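Local coordinates for putative polyketide synthase (Brevibacillus brevis, PDB 5HU7), which probably dehydrates beta-hydroxyacyl chains carried on acyl carrier protein, as the dehydratase domain of a trans-AT polyketide synthase, at residues E151-L156 with Q181-A185; F176-D180 with V191-L195. One frame throughout, in Å; residues are numbered along the deposited sequence.

How the contacts relate
The two contacts lie on successive strands in the second of the two hot-dog-family regions along the chain. Strand 179-185 is common to both: contact 1 pairs its later residues with the outermost strand, 154-157, and contact 2 joins its start to strand 188-193 on the other side. Their centres are about 14 Å apart, and they meet where Gln181 O lies 2.9 Å from Lys192 N, a probable hydrogen bond. Helix 212-227, probably the central helix of this hot dog, is touched from both, at Tyr222 in contact 1 and at Ser215 and Ser219 in contact 2.

Contact 1. Residues E151-L156 with Q181-A185; sequences ESSEIL and QVYRA
Ile155 and Tyr183 lie side by side on one face of the antiparallel pair, pointing the same way. CG2 of Ile155 sits 4.2 Å above the plane of the phenol ring, offset toward its rim, while Ile155 CD1 comes within 3.7 Å of Tyr183 CE2. At the edge of the same ring, in its plane, is Ser152 OG; this hydroxyl is hydrogen-bonded to Gln149 O, which probably fixes its rotation.

On the opposite face Arg184 folds back over the edge strand. Its chain runs extended as far as CD and then bends (chi3 58°), bringing the guanidinium beneath Ser153, whose OG lies over one face of it, 2.9 Å from Arg184 NH2 but badly angled for a hydrogen bond. Glu154 crosses the arginine obliquely, its carboxylate turned 69° from the guanidinium plane and CD near that plane at the edge. The opposite charges probably attract, but no salt bridge closes, Glu154 OE2 staying 4.1 Å from Arg184 NH2. Tyr222 OH takes a weak hydrogen bond from Arg184 NE, and Glu226 forms a weak, long ion pair with NH1. Further along this face Leu156 packs beside Val182, both also touching Tyr222 and Cys161.

A classic beta bulge joins the backbones: Ser153 and Glu154 both face Arg184, whose O receives a sound bond from Ser153 N (2.8 Å) and weak ones from Ser153 OG and Glu154 N. Regular pairing resumes at once, with Arg184 N bonded to Glu154 O and Leu156 N to Val182 O (2.8 Å). The chemistry suggests that backbone bonds, backed by apolar packing on both faces, hold this edge strand, while the guanidinium, among several weak polar neighbours, probably adds diffuse electrostatic attraction to both strand and helix.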
loop_
_atom_site.group_PDB
_atom_site.type_symbol
_atom_site.label_atom_id
_atom_site.label_comp_id
_atom_site.label_asym_id
_atom_site.label_seq_id
_atom_site.Cartn_x
_atom_site.Cartn_y
_atom_site.Cartn_z
ATOM N N GLU A 151 44.897 -20.706 5.309
ATOM C CA GLU A 151 44.552 -21.995 5.903
ATOM C C GLU A 151 44.116 -23.075 4.857
ATOM O O GLU A 151 44.101 -24.258 5.191
ATOM C CB GLU A 151 43.377 -21.731 6.904
ATOM C CG GLU A 151 42.986 -22.870 7.828
ATOM C CD GLU A 151 41.666 -22.637 8.537
ATOM O OE1 GLU A 151 41.351 -21.465 8.853
ATOM O OE2 GLU A 151 40.926 -23.628 8.738
ATOM N N SER A 152 43.783 -22.699 3.611
ATOM C CA SER A 152 43.204 -23.626 2.654
ATOM C C SER A 152 44.186 -24.668 2.103
ATOM O O SER A 152 45.397 -24.429 1.972
ATOM C CB SER A 152 42.500 -22.882 1.517
ATOM O OG SER A 152 43.269 -21.831 0.963
ATOM N N SER A 153 43.633 -25.858 1.822
ATOM C CA SER A 153 44.350 -26.998 1.268
ATOM C C SER A 153 44.247 -26.994 -0.269
ATOM O O SER A 153 45.096 -27.575 -0.940
ATOM C CB SER A 153 43.778 -28.287 1.836
ATOM O OG SER A 153 42.381 -28.389 1.598
ATOM N N GLU A 154 43.196 -26.369 -0.821
ATOM C CA GLU A 154 43.000 -26.239 -2.252
ATOM C C GLU A 154 42.348 -24.895 -2.561
ATOM O O GLU A 154 41.601 -24.358 -1.738
ATOM C CB GLU A 154 42.049 -27.335 -2.760
ATOM C CG GLU A 154 42.701 -28.684 -2.950
ATOM C CD GLU A 154 41.883 -29.670 -3.760
ATOM O OE1 GLU A 154 40.832 -29.265 -4.306
ATOM O OE2 GLU A 154 42.295 -30.848 -3.855
ATOM N N ILE A 155 42.600 -24.382 -3.769
ATOM C CA ILE A 155 41.953 -23.191 -4.325
ATOM C C ILE A 155 41.515 -23.601 -5.719
ATOM O O ILE A 155 42.331 -24.026 -6.526
ATOM C CB ILE A 155 42.807 -21.926 -4.361
ATOM C CG1 ILE A 155 43.445 -21.681 -2.990
ATOM C CG2 ILE A 155 41.947 -20.733 -4.805
ATOM C CD1 ILE A 155 44.338 -20.529 -2.940
ATOM N N LEU A 156 40.225 -23.510 -5.976
ATOM C CA LEU A 156 39.636 -23.939 -7.230
ATOM C C LEU A 156 39.134 -22.792 -8.041
ATOM O O LEU A 156 38.533 -21.881 -7.511
ATOM C CB LEU A 156 38.443 -24.856 -6.957
ATOM C CG LEU A 156 38.775 -26.179 -6.284
ATOM C CD1 LEU A 156 38.911 -26.013 -4.765
ATOM C CD2 LEU A 156 37.676 -27.191 -6.541
ATOM N N GLN A 181 36.495 -17.673 -7.375
ATOM C CA GLN A 181 37.356 -18.752 -6.908
ATOM C C GLN A 181 36.847 -19.307 -5.617
ATOM O O GLN A 181 36.088 -18.646 -4.920
ATOM C CB GLN A 181 38.815 -18.270 -6.769
ATOM C CG GLN A 181 38.966 -16.953 -6.008
ATOM C CD GLN A 181 40.379 -16.433 -6.033
ATOM O OE1 GLN A 181 41.286 -17.007 -5.432
ATOM N NE2 GLN A 181 40.601 -15.325 -6.710
ATOM N N VAL A 182 37.250 -20.533 -5.296
ATOM C CA VAL A 182 36.817 -21.180 -4.064
ATOM C C VAL A 182 38.018 -21.620 -3.291
ATOM O O VAL A 182 38.800 -22.407 -3.787
ATOM C CB VAL A 182 35.868 -22.365 -4.348
ATOM C CG1 VAL A 182 35.509 -23.096 -3.071
ATOM C CG2 VAL A 182 34.620 -21.875 -5.053
ATOM N N TYR A 183 38.122 -21.154 -2.054
ATOM C CA TYR A 183 39.167 -21.542 -1.097
ATOM C C TYR A 183 38.620 -22.661 -0.210
ATOM O O TYR A 183 37.706 -22.420 0.548
ATOM C CB TYR A 183 39.508 -20.354 -0.215
ATOM C CG TYR A 183 40.171 -19.203 -0.932
ATOM C CD1 TYR A 183 39.420 -18.169 -1.467
ATOM C CD2 TYR A 183 41.548 -19.060 -0.928
ATOM C CE1 TYR A 183 40.021 -17.069 -2.058
ATOM C CE2 TYR A 183 42.162 -17.951 -1.496
ATOM C CZ TYR A 183 41.393 -16.964 -2.081
ATOM O OH TYR A 183 41.984 -15.863 -2.646
ATOM N N ARG A 184 39.189 -23.858 -0.277
ATOM C CA ARG A 184 38.720 -24.963 0.538
ATOM C C ARG A 184 39.653 -25.236 1.666
ATOM O O ARG A 184 40.858 -25.388 1.487
ATOM C CB ARG A 184 38.553 -26.284 -0.235
ATOM C CG ARG A 184 37.893 -27.366 0.673
ATOM C CD ARG A 184 37.718 -28.748 0.096
ATOM N NE ARG A 184 38.988 -29.343 -0.332
ATOM C CZ ARG A 184 39.883 -29.913 0.480
ATOM N NH1 ARG A 184 39.679 -29.961 1.795
ATOM N NH2 ARG A 184 41.003 -30.427 -0.023
ATOM N N ALA A 185 39.062 -25.482 2.800
ATOM C CA ALA A 185 39.811 -25.892 3.956
ATOM C C ALA A 185 39.017 -27.005 4.597
ATOM O O ALA A 185 37.827 -27.162 4.302
ATOM C CB ALA A 185 39.918 -24.731 4.921
#

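Contact 2. Residues F176-D180 with V191-L195; sequences FQGID and VKLSL
Gly178 O receives the shortest polar bond here, from Ser194 N at 2.7 Å. The same oxygen also takes a CA-H...O contact from Leu193, and CD2 of that leucine packs against it at 3.8 Å. Two residues on, Asp180 N donates to Lys192 O (2.8 Å), and these two backbone bonds flank the non-hydrogen-bonded pair of Ile179 with Leu193.

Past this pairing the Asp180 side chain leans over the other strand. Its carboxylate meets CB of Ser194, which stands 3.2 Å from Asp180 OD1 and equally near OD2, whereas Ser194 OG is farther off. Lys192 reaches across the aspartate: its chain stays extended to CE and turns only at the last torsion (chi4 -70°), carrying NZ to 3.0 Å from Asp180 OD2. This salt bridge approaches from well above the carboxylate plane, 58° out of it. Asp180 OD2 also lies 3.4 Å from Leu193 O, a second acceptor, and the ammonium probably offsets the repulsion between the two oxygens. An asparagine at Asp180 would probably weaken the hold on Lys192, leaving the ammonium without its charged mate and freer to swing away.

Ile179 and Leu193 share one face of the pairing, and Ile179 CG2 meets CG1 of the buried Val191 at 4.2 Å. Helix 212-227 covers them: Ile179 and Val191 touch Ser219, and Leu193 touches Ser215. On its far side strand 188-193 bonds onward to Ala259 and Lys257. The arrangement is the open end of a beta hairpin, strands 179-185 and 188-193, where the pairing runs out into loops; its antiparallel strands packed against a long helix are characteristic of the hot-dog fold.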
loop_
_atom_site.group_PDB
_atom_site.type_symbol
_atom_site.label_atom_id
_atom_site.label_comp_id
_atom_site.label_asym_id
_atom_site.label_seq_id
_atom_site.Cartn_x
_atom_site.Cartn_y
_atom_site.Cartn_z
ATOM N N PHE A 176 28.112 -21.351 -12.895
ATOM C CA PHE A 176 29.021 -20.945 -11.818
ATOM C C PHE A 176 29.587 -19.574 -12.257
ATOM O O PHE A 176 30.790 -19.316 -12.123
ATOM C CB PHE A 176 30.167 -21.980 -11.674
ATOM C CG PHE A 176 29.724 -23.410 -11.450
ATOM C CD1 PHE A 176 29.043 -24.109 -12.436
ATOM C CD2 PHE A 176 30.068 -24.088 -10.291
ATOM C CE1 PHE A 176 28.569 -25.390 -12.203
ATOM C CE2 PHE A 176 29.658 -25.404 -10.090
ATOM C CZ PHE A 176 28.891 -26.039 -11.039
ATOM N N GLN A 177 28.701 -18.716 -12.834
ATOM C CA GLN A 177 29.052 -17.387 -13.355
ATOM C C GLN A 177 29.345 -16.399 -12.227
ATOM O O GLN A 177 30.123 -15.459 -12.416
ATOM C CB GLN A 177 27.935 -16.833 -14.266
ATOM C CG GLN A 177 27.878 -17.488 -15.661
ATOM C CD GLN A 177 26.603 -17.177 -16.433
ATOM O OE1 GLN A 177 25.671 -16.516 -15.942
ATOM N NE2 GLN A 177 26.529 -17.656 -17.665
ATOM N N GLY A 178 28.738 -16.616 -11.067
ATOM C CA GLY A 178 28.970 -15.759 -9.914
ATOM C C GLY A 178 30.205 -16.078 -9.089
ATOM O O GLY A 178 30.560 -15.285 -8.226
ATOM N N ILE A 179 30.892 -17.212 -9.349
ATOM C CA ILE A 179 32.050 -17.666 -8.564
ATOM C C ILE A 179 33.377 -17.272 -9.176
ATOM O O ILE A 179 33.696 -17.797 -10.235
ATOM C CB ILE A 179 31.977 -19.221 -8.401
ATOM C CG1 ILE A 179 30.658 -19.622 -7.714
ATOM C CG2 ILE A 179 33.205 -19.791 -7.620
ATOM C CD1 ILE A 179 30.516 -21.069 -7.518
ATOM N N ASP A 180 34.197 -16.433 -8.497
ATOM C CA ASP A 180 35.534 -16.126 -8.994
ATOM C C ASP A 180 36.474 -17.291 -8.638
ATOM O O ASP A 180 37.188 -17.810 -9.489
ATOM C CB ASP A 180 36.074 -14.821 -8.385
ATOM C CG ASP A 180 35.434 -13.554 -8.912
ATOM O OD1 ASP A 180 35.235 -13.455 -10.139
ATOM O OD2 ASP A 180 35.215 -12.624 -8.109
ATOM N N VAL A 191 34.054 -18.677 -0.575
ATOM C CA VAL A 191 33.780 -18.418 -1.973
ATOM C C VAL A 191 33.996 -16.959 -2.263
ATOM O O VAL A 191 33.380 -16.124 -1.606
ATOM C CB VAL A 191 32.306 -18.791 -2.314
ATOM C CG1 VAL A 191 32.022 -18.591 -3.791
ATOM C CG2 VAL A 191 31.995 -20.220 -1.915
ATOM N N LYS A 192 34.796 -16.652 -3.275
ATOM C CA LYS A 192 34.959 -15.271 -3.730
ATOM C C LYS A 192 33.896 -15.071 -4.811
ATOM O O LYS A 192 33.867 -15.805 -5.803
ATOM C CB LYS A 192 36.349 -15.017 -4.291
ATOM C CG LYS A 192 36.562 -13.558 -4.673
ATOM C CD LYS A 192 38.025 -13.248 -4.890
ATOM C CE LYS A 192 38.236 -11.869 -5.447
ATOM N NZ LYS A 192 37.768 -11.744 -6.855
ATOM N N LEU A 193 33.017 -14.108 -4.597
ATOM C CA LEU A 193 31.887 -13.861 -5.481
ATOM C C LEU A 193 32.098 -12.704 -6.417
ATOM O O LEU A 193 32.679 -11.695 -6.047
ATOM C CB LEU A 193 30.629 -13.575 -4.644
ATOM C CG LEU A 193 30.176 -14.702 -3.749
ATOM C CD1 LEU A 193 29.193 -14.197 -2.755
ATOM C CD2 LEU A 193 29.610 -15.864 -4.551
ATOM N N SER A 194 31.451 -12.789 -7.569
ATOM C CA SER A 194 31.408 -11.719 -8.555
ATOM C C SER A 194 29.997 -11.790 -9.092
ATOM O O SER A 194 29.744 -12.296 -10.181
ATOM C CB SER A 194 32.503 -11.877 -9.603
ATOM O OG SER A 194 32.169 -11.240 -10.820
ATOM N N LEU A 195 29.062 -11.350 -8.243
ATOM C CA LEU A 195 27.645 -11.395 -8.540
ATOM C C LEU A 195 27.321 -10.524 -9.752
ATOM O O LEU A 195 27.950 -9.479 -9.938
ATOM C CB LEU A 195 26.814 -10.957 -7.320
ATOM C CG LEU A 195 26.878 -11.885 -6.108
ATOM C CD1 LEU A 195 26.214 -11.264 -4.897
ATOM C CD2 LEU A 195 26.273 -13.234 -6.415
#